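PDB 1FX5: anti-H(O) lectin 1 from Ulex europaeus, which binds L-fucose, as a calcium- and manganese-dependent legume lectin that recognises the H(O) blood-group antigen. Local coordinates for residues A[67-72]-A[230-235]; A[89-94]-A[212-217]. One frame throughout, in Å; residues are numbered along the deposited sequence.

Contact 1 of 2, residues A[67-72]-A[230-235]; sequences SFITSF and NWYFTS
Thr70 meets Trp231 and Tyr232 through one hydroxyl that works in both directions. Thr70 OG1 donates to Tyr232 O at 2.9 Å and accepts from Trp231 NE1 at 3.0 Å. With OG1 anti to the backbone N (chi1 -167°), the hydroxyl leans across to the partner strand, while the indole of Trp231 presents its N-H edge so that OG1 lies close to the ring plane. This N-H···O hydrogen bond is bent, at 138°. Threonine suits the place, because a hydroxyl can satisfy the indole N-H within a face made up mostly of aromatic rings and a beta-branched residue fits an extended strand.

The backbones are antiparallel. Tyr232 O takes a second donor, Ser71 N, at 3.0 Å, and Ser71 O receives Tyr232 N at 2.9 Å. Ile69 and Thr234 exchange the other reciprocal pair: Ile69 N to Thr234 O is 3.0 Å and Thr234 N to Ile69 O is 3.1 Å. On their outer edges, Phe68, Thr70 and Phe72 have backbone hydrogen bonds to strand 168-175, and Trp231 to Phe8 of strand 3-8, placing both strands inside the flat back sheet of the legume lectin jelly roll. Ser67 OG bonds to Ala176 N.

On the face bearing Thr70, Phe68 CD2 lies 4.2 Å from Phe233 CE1. The rings are near parallel, at 27°, but slid apart, so they touch obliquely with hardly any overlap. The other face carries Ile69, Ser71, Tyr232 and Thr234, a mixed, partly exposed set; Ser71 OG rests against Tyr232 CB and CD2.

The face turned into the sandwich is therefore mostly aromatic, and its cross-strand polar chain, from indole through hydroxyl to carbonyl, leaves the buried N-H paired and helps hold the orientation of the indole, which Phe214 and Phe6 also pack against.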
loop_
_atom_site.group_PDB
_atom_site.type_symbol
_atom_site.label_atom_id
_atom_site.label_comp_id
_atom_site.label_asym_id
_atom_site.label_seq_id
_atom_site.Cartn_x
_atom_site.Cartn_y
_atom_site.Cartn_z
ATOM N N SER A 67 -9.904 13.406 1.148
ATOM C CA SER A 67 -9.054 14.537 1.495
ATOM C C SER A 67 -7.675 13.895 1.750
ATOM O O SER A 67 -7.597 12.700 2.109
ATOM C CB SER A 67 -9.535 15.194 2.786
ATOM O OG SER A 67 -10.713 15.937 2.566
ATOM N N PHE A 68 -6.594 14.640 1.521
ATOM C CA PHE A 68 -5.266 14.083 1.754
ATOM C C PHE A 68 -4.251 15.139 2.131
ATOM O O PHE A 68 -4.470 16.350 1.934
ATOM C CB PHE A 68 -4.770 13.242 0.545
ATOM C CG PHE A 68 -4.360 14.057 -0.684
ATOM C CD1 PHE A 68 -5.188 14.123 -1.804
ATOM C CD2 PHE A 68 -3.129 14.713 -0.735
ATOM C CE1 PHE A 68 -4.797 14.825 -2.958
ATOM C CE2 PHE A 68 -2.740 15.412 -1.876
ATOM C CZ PHE A 68 -3.573 15.467 -2.987
ATOM N N ILE A 69 -3.151 14.674 2.700
ATOM C CA ILE A 69 -2.075 15.553 3.100
ATOM C C ILE A 69 -0.798 14.762 2.905
ATOM O O ILE A 69 -0.773 13.563 3.148
ATOM C CB ILE A 69 -2.189 15.996 4.562
ATOM C CG1 ILE A 69 -1.056 16.947 4.912
ATOM C CG2 ILE A 69 -2.060 14.817 5.473
ATOM C CD1 ILE A 69 -1.101 17.405 6.344
ATOM N N THR A 70 0.235 15.410 2.385
ATOM C CA THR A 70 1.518 14.756 2.159
ATOM C C THR A 70 2.623 15.771 2.488
ATOM O O THR A 70 2.423 16.997 2.362
ATOM C CB THR A 70 1.656 14.263 0.688
ATOM O OG1 THR A 70 2.764 13.365 0.569
ATOM C CG2 THR A 70 1.879 15.422 -0.273
ATOM N N SER A 71 3.752 15.275 2.979
ATOM C CA SER A 71 4.871 16.142 3.310
ATOM C C SER A 71 6.167 15.385 3.023
ATOM O O SER A 71 6.224 14.151 3.160
ATOM C CB SER A 71 4.808 16.599 4.779
ATOM O OG SER A 71 4.802 15.491 5.650
ATOM N N PHE A 72 7.185 16.121 2.583
ATOM C CA PHE A 72 8.491 15.554 2.261
ATOM C C PHE A 72 9.553 16.654 2.207
ATOM O O PHE A 72 9.238 17.850 2.072
ATOM C CB PHE A 72 8.443 14.794 0.915
ATOM C CG PHE A 72 8.047 15.652 -0.263
ATOM C CD1 PHE A 72 9.008 16.329 -1.003
ATOM C CD2 PHE A 72 6.710 15.803 -0.613
ATOM C CE1 PHE A 72 8.649 17.149 -2.072
ATOM C CE2 PHE A 72 6.338 16.623 -1.685
ATOM C CZ PHE A 72 7.304 17.301 -2.416
ATOM N N ASN A 230 12.621 12.015 2.779
ATOM C CA ASN A 230 11.610 11.262 3.511
ATOM C C ASN A 230 10.275 11.572 2.879
ATOM O O ASN A 230 10.175 12.483 2.042
ATOM C CB ASN A 230 11.591 11.641 4.991
ATOM C CG ASN A 230 11.653 13.137 5.209
ATOM O OD1 ASN A 230 10.841 13.899 4.685
ATOM N ND2 ASN A 230 12.652 13.571 5.963
ATOM N N TRP A 231 9.240 10.889 3.344
ATOM C CA TRP A 231 7.926 11.098 2.782
ATOM C C TRP A 231 6.843 10.556 3.689
ATOM O O TRP A 231 6.934 9.417 4.156
ATOM C CB TRP A 231 7.882 10.350 1.444
ATOM C CG TRP A 231 6.647 10.500 0.611
ATOM C CD1 TRP A 231 5.732 11.528 0.647
ATOM C CD2 TRP A 231 6.234 9.627 -0.449
ATOM N NE1 TRP A 231 4.784 11.344 -0.336
ATOM C CE2 TRP A 231 5.069 10.191 -1.023
ATOM C CE3 TRP A 231 6.743 8.431 -0.976
ATOM C CZ2 TRP A 231 4.405 9.595 -2.106
ATOM C CZ3 TRP A 231 6.084 7.840 -2.050
ATOM C CH2 TRP A 231 4.927 8.425 -2.603
ATOM N N TYR A 232 5.812 11.363 3.905
ATOM C CA TYR A 232 4.678 10.993 4.734
ATOM C C TYR A 232 3.429 11.276 3.890
ATOM O O TYR A 232 3.358 12.337 3.240
ATOM C CB TYR A 232 4.664 11.823 6.019
ATOM C CG TYR A 232 3.339 11.776 6.737
ATOM C CD1 TYR A 232 3.015 10.714 7.578
ATOM C CD2 TYR A 232 2.400 12.797 6.567
ATOM C CE1 TYR A 232 1.794 10.671 8.240
ATOM C CE2 TYR A 232 1.166 12.768 7.221
ATOM C CZ TYR A 232 0.869 11.702 8.056
ATOM O OH TYR A 232 -0.349 11.670 8.718
ATOM N N PHE A 233 2.447 10.362 3.923
ATOM C CA PHE A 233 1.212 10.522 3.154
ATOM C C PHE A 233 0.020 9.901 3.848
ATOM O O PHE A 233 0.109 8.780 4.358
ATOM C CB PHE A 233 1.354 9.835 1.788
ATOM C CG PHE A 233 0.110 9.896 0.936
ATOM C CD1 PHE A 233 -0.082 10.940 0.041
ATOM C CD2 PHE A 233 -0.878 8.911 1.035
ATOM C CE1 PHE A 233 -1.242 11.013 -0.753
ATOM C CE2 PHE A 233 -2.037 8.971 0.251
ATOM C CZ PHE A 233 -2.218 10.030 -0.645
ATOM N N THR A 234 -1.117 10.590 3.802
ATOM C CA THR A 234 -2.327 10.090 4.416
ATOM C C THR A 234 -3.577 10.603 3.693
ATOM O O THR A 234 -3.657 11.796 3.330
ATOM C CB THR A 234 -2.376 10.427 5.936
ATOM O OG1 THR A 234 -3.659 10.095 6.471
ATOM C CG2 THR A 234 -2.187 11.874 6.158
ATOM N N SER A 235 -4.499 9.686 3.378
ATOM C CA SER A 235 -5.748 10.046 2.703
ATOM C C SER A 235 -6.883 9.398 3.461
ATOM O O SER A 235 -6.728 8.297 4.043
ATOM C CB SER A 235 -5.794 9.610 1.243
ATOM O OG SER A 235 -5.680 8.207 1.126
#

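Contact 2 of 2, residues A[89-94]-A[212-217]; sequences LTFFLA and VGFSGS. Unlike the reference sequence in segment 212-217: Ser217 (reference Gly).
In the curved front sheet of the legume lectin sandwich, strands 88-94 and 209-219 are neighbours, and their segments 89-94 and 212-217 run antiparallel, with axes at 159°. Thr90 N to Ser215 O is 2.9 Å, and Ser215 N returns to Thr90 O; Phe92 N reaches Gly213 O at 3.1 Å, whereas the answering bond from Gly213 N to Phe92 O is weak.

On the face turned toward the back sheet, the edge of Phe91 points at the face of Phe214 in a T-shaped pair, centroids 5.8 Å apart and planes at 75°. Phe91 CZ also touches Val212 CB at 4.1 Å, and Val212 CG1 lies beside Leu93 CD2.

The other face is different. Phe92 has CG between its backbone N and carbonyl carbon (chi1 72°), which carries the ring across the partner strand and brings CE1 to 3.6 Å from Phe214 C; Gly213, having no side chain, lets it lie against the backbone. Thr90 CG2 packs on Ser215 OG at 3.3 Å, and that hydroxyl bonds to Phe107 O. Thr90 also touches Glu125, a manganese ligand.

Apolar packing on one face and, on the other, small residues beside one phenyl ring imply a fully buried pair, zipped by backbone bonds, with Thr90 in the second shell of the manganese site.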
loop_
_atom_site.group_PDB
_atom_site.type_symbol
_atom_site.label_atom_id
_atom_site.label_comp_id
_atom_site.label_asym_id
_atom_site.label_seq_id
_atom_site.Cartn_x
_atom_site.Cartn_y
_atom_site.Cartn_z
ATOM N N LEU A 89 11.308 19.189 -10.031
ATOM C CA LEU A 89 10.693 17.950 -9.586
ATOM C C LEU A 89 9.175 18.146 -9.519
ATOM O O LEU A 89 8.680 19.282 -9.520
ATOM C CB LEU A 89 11.279 17.438 -8.266
ATOM C CG LEU A 89 11.064 18.264 -7.012
ATOM C CD1 LEU A 89 10.887 17.346 -5.817
ATOM C CD2 LEU A 89 12.239 19.191 -6.814
ATOM N N THR A 90 8.459 17.055 -9.289
ATOM C CA THR A 90 7.019 17.116 -9.242
ATOM C C THR A 90 6.374 16.096 -8.303
ATOM O O THR A 90 6.969 15.026 -8.059
ATOM C CB THR A 90 6.591 16.726 -10.715
ATOM O OG1 THR A 90 6.113 17.854 -11.447
ATOM C CG2 THR A 90 5.674 15.572 -10.795
ATOM N N PHE A 91 5.238 16.470 -7.695
ATOM C CA PHE A 91 4.490 15.546 -6.822
ATOM C C PHE A 91 3.238 15.417 -7.733
ATOM O O PHE A 91 2.663 16.442 -8.144
ATOM C CB PHE A 91 4.090 16.077 -5.453
ATOM C CG PHE A 91 3.156 15.132 -4.718
ATOM C CD1 PHE A 91 1.777 15.311 -4.769
ATOM C CD2 PHE A 91 3.648 13.992 -4.086
ATOM C CE1 PHE A 91 0.900 14.374 -4.220
ATOM C CE2 PHE A 91 2.779 13.056 -3.538
ATOM C CZ PHE A 91 1.398 13.250 -3.611
ATOM N N PHE A 92 2.801 14.200 -8.057
ATOM C CA PHE A 92 1.640 14.064 -8.934
ATOM C C PHE A 92 0.679 12.907 -8.706
ATOM O O PHE A 92 1.002 11.939 -8.008
ATOM C CB PHE A 92 2.126 14.020 -10.400
ATOM C CG PHE A 92 2.817 12.716 -10.785
ATOM C CD1 PHE A 92 4.069 12.388 -10.283
ATOM C CD2 PHE A 92 2.195 11.809 -11.631
ATOM C CE1 PHE A 92 4.694 11.173 -10.603
ATOM C CE2 PHE A 92 2.809 10.586 -11.965
ATOM C CZ PHE A 92 4.060 10.272 -11.442
ATOM N N LEU A 93 -0.532 13.052 -9.244
ATOM C CA LEU A 93 -1.580 12.023 -9.139
ATOM C C LEU A 93 -1.929 11.716 -10.600
ATOM O O LEU A 93 -2.158 12.648 -11.384
ATOM C CB LEU A 93 -2.814 12.540 -8.376
ATOM C CG LEU A 93 -2.584 12.833 -6.885
ATOM C CD1 LEU A 93 -2.399 14.300 -6.716
ATOM C CD2 LEU A 93 -3.743 12.432 -6.045
ATOM N N ALA A 94 -1.894 10.439 -10.985
ATOM C CA ALA A 94 -2.212 10.038 -12.372
ATOM C C ALA A 94 -2.715 8.589 -12.454
ATOM O O ALA A 94 -2.757 7.896 -11.446
ATOM C CB ALA A 94 -0.974 10.181 -13.246
ATOM N N VAL A 212 0.275 7.756 -6.530
ATOM C CA VAL A 212 0.850 9.023 -6.051
ATOM C C VAL A 212 2.367 8.806 -6.124
ATOM O O VAL A 212 2.841 7.685 -5.860
ATOM C CB VAL A 212 0.457 9.396 -4.603
ATOM C CG1 VAL A 212 -1.043 9.632 -4.503
ATOM C CG2 VAL A 212 0.923 8.333 -3.618
ATOM N N GLY A 213 3.126 9.839 -6.500
ATOM C CA GLY A 213 4.570 9.691 -6.595
ATOM C C GLY A 213 5.274 10.971 -6.989
ATOM O O GLY A 213 4.677 12.052 -6.937
ATOM N N PHE A 214 6.515 10.849 -7.452
ATOM C CA PHE A 214 7.307 11.995 -7.855
ATOM C C PHE A 214 7.990 11.742 -9.199
ATOM O O PHE A 214 8.148 10.595 -9.639
ATOM C CB PHE A 214 8.465 12.248 -6.860
ATOM C CG PHE A 214 8.066 12.336 -5.384
ATOM C CD1 PHE A 214 8.071 11.195 -4.577
ATOM C CD2 PHE A 214 7.773 13.564 -4.793
ATOM C CE1 PHE A 214 7.792 11.277 -3.212
ATOM C CE2 PHE A 214 7.499 13.648 -3.438
ATOM C CZ PHE A 214 7.507 12.505 -2.648
ATOM N N SER A 215 8.455 12.824 -9.809
ATOM C CA SER A 215 9.158 12.770 -11.086
ATOM C C SER A 215 10.243 13.854 -10.980
ATOM O O SER A 215 10.075 14.852 -10.246
ATOM C CB SER A 215 8.212 13.012 -12.289
ATOM O OG SER A 215 8.074 14.384 -12.644
ATOM N N GLY A 216 11.377 13.628 -11.639
ATOM C CA GLY A 216 12.467 14.582 -11.615
ATOM C C GLY A 216 13.105 14.514 -12.986
ATOM O O GLY A 216 13.112 13.438 -13.592
ATOM N N SER A 217 13.622 15.635 -13.498
ATOM C CA SER A 217 14.244 15.615 -14.807
ATOM C C SER A 217 15.214 16.769 -14.997
ATOM O O SER A 217 15.215 17.724 -14.212
ATOM C CB SER A 217 13.187 15.590 -15.924
ATOM O OG SER A 217 12.439 16.775 -15.923
#

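How the contacts relate
Of the four segments, 67-72 comes first, in the back sheet; the chain then crosses to the front sheet for 89-94. After the strands and loops that carry the metal ligands, 212-217 returns beside 89-94, closing contact 2; 230-235 then closes contact 1 in the back sheet. Contact 2 is thus nested inside the loop of contact 1, each pair joining early and late parts of the chain. The two contacts pack against each other across the sandwich: Phe214 inserts between Trp231 and Phe72, with Phe214 CE1 3.6 Å from Trp231 CD2, and Val212 packs on Phe233. Together they tie the front sheet to the back.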